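Local coordinates for protein LamCAT (Aquimarina, PDB 6JH5) that probably hydrolyses the beta-1,3-glucan laminarin, as a marine bacterial laminarinase of glycoside hydrolase family 16 that carries a bound calcium ion, at residues I214-N217 with A218-A221. Numbering follows the deposited sequence.
Sequences IDNN and AFPA
One carbonyl oxygen, Asp215 O, meets two residues further along the chain: it accepts the N-H of Ala218, and Phe219 CE1 lies 3.4 Å from the same Asp215 O, which approaches the ring obliquely. The bond from Ala218 N to Asp215 O is 3.1 Å long and closes a type I beta turn with Asn216 and Asn217 at its two central positions, where asparagine is at home; the N-H comes in from above the carbonyl plane, about 52° out of it. A second bond adds an Asx turn: Asn217 N reaches Asp215 OD1 at 3.0 Å, again from above the plane of the acceptor group. A chi1 of 178° sets CG of the aspartate anti to the backbone N, which carries the carboxylate forward along the chain to receive this N-H. With an alanine here, Asn217 N would probably lose its carboxylate acceptor and the turn would be freer to flex. The whole bend belongs to the surface loop that leads from strand 197-205 into strand 221-232 of the concanavalin-like beta-sandwich of this family. Phe219 suits its place because its flat, apolar ring packs on Phe92, Tyr65 and Ile205 of strand 197-205 while its edge faces the turn. There CE1 meets Ile214 CG2 at 3.7 Å, a branched methyl fitting an aromatic rim, and CD1 lies 3.7 Å from Asn216 O, near the ring plane. The Asn216 amide, 37° from the ring plane, spends its OD1 on a hydrogen bond to Tyr65 OH. Ala218 CB sits 3.4 Å from Asp215 O and also touches Phe92, a tight place suited to a lone methyl. One water donates to both Asn216 O and Phe219 O, bridging the turn to the carbonyl of the cis peptide bond before Pro220.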
loop_
_atom_site.group_PDB
_atom_site.type_symbol
_atom_site.label_atom_id
_atom_site.label_comp_id
_atom_site.label_asym_id
_atom_site.label_seq_id
_atom_site.Cartn_x
_atom_site.Cartn_y
_atom_site.Cartn_z
ATOM N N ILE A 214 5.499 -7.236 19.180
ATOM C CA ILE A 214 4.703 -5.995 19.043
ATOM C C ILE A 214 4.970 -5.065 20.227
ATOM O O ILE A 214 4.889 -5.531 21.335
ATOM C CB ILE A 214 3.202 -6.317 18.939
ATOM C CG1 ILE A 214 2.884 -7.479 17.987
ATOM C CG2 ILE A 214 2.435 -5.066 18.568
ATOM C CD1 ILE A 214 3.407 -7.328 16.582
ATOM N N ASP A 215 5.271 -3.806 19.914
ATOM C CA ASP A 215 5.451 -2.786 20.969
ATOM C C ASP A 215 4.035 -2.363 21.332
ATOM O O ASP A 215 3.486 -1.506 20.732
ATOM C CB ASP A 215 6.269 -1.615 20.449
ATOM C CG ASP A 215 6.458 -0.506 21.467
ATOM O OD1 ASP A 215 5.924 -0.621 22.549
ATOM O OD2 ASP A 215 7.147 0.419 21.129
ATOM N N ASN A 216 3.508 -2.921 22.421
ATOM C CA ASN A 216 2.122 -2.639 22.868
ATOM C C ASN A 216 2.013 -1.247 23.472
ATOM O O ASN A 216 0.926 -0.799 23.684
ATOM C CB ASN A 216 1.575 -3.733 23.769
ATOM C CG ASN A 216 1.305 -4.988 22.975
ATOM O OD1 ASN A 216 0.746 -4.931 21.909
ATOM N ND2 ASN A 216 1.783 -6.101 23.478
ATOM N N ASN A 217 3.142 -0.588 23.647
ATOM C CA ASN A 217 3.127 0.781 24.201
ATOM C C ASN A 217 3.105 1.799 23.061
ATOM O O ASN A 217 3.204 2.966 23.336
ATOM C CB ASN A 217 4.297 1.028 25.146
ATOM C CG ASN A 217 4.103 0.355 26.481
ATOM O OD1 ASN A 217 4.965 -0.364 26.953
ATOM N ND2 ASN A 217 2.966 0.557 27.076
ATOM N N ALA A 218 2.968 1.320 21.829
ATOM C CA ALA A 218 2.895 2.230 20.669
ATOM C C ALA A 218 1.434 2.452 20.241
ATOM O O ALA A 218 1.219 3.084 19.243
ATOM C CB ALA A 218 3.709 1.649 19.551
ATOM N N PHE A 219 0.479 1.954 21.015
ATOM C CA PHE A 219 -0.958 2.069 20.673
ATOM C C PHE A 219 -1.623 3.131 21.538
ATOM O O PHE A 219 -1.343 3.165 22.698
ATOM C CB PHE A 219 -1.647 0.709 20.783
ATOM C CG PHE A 219 -1.107 -0.286 19.796
ATOM C CD1 PHE A 219 -0.039 -1.095 20.107
ATOM C CD2 PHE A 219 -1.666 -0.396 18.546
ATOM C CE1 PHE A 219 0.465 -1.987 19.181
ATOM C CE2 PHE A 219 -1.164 -1.292 17.622
ATOM C CZ PHE A 219 -0.104 -2.090 17.944
ATOM N N PRO A 220 -2.523 3.969 21.001
ATOM C CA PRO A 220 -2.893 3.974 19.583
ATOM C C PRO A 220 -1.850 4.582 18.632
ATOM O O PRO A 220 -1.176 5.472 18.995
ATOM C CB PRO A 220 -4.190 4.792 19.584
ATOM C CG PRO A 220 -3.961 5.774 20.691
ATOM C CD PRO A 220 -3.300 4.931 21.763
ATOM N N ALA A 221 -1.803 4.069 17.406
ATOM C CA ALA A 221 -0.799 4.532 16.434
ATOM C C ALA A 221 -1.519 5.110 15.216
ATOM O O ALA A 221 -2.431 4.499 14.761
ATOM C CB ALA A 221 0.073 3.372 16.057
HETATM O O HOH W 1 -0.413 1.536 24.579
#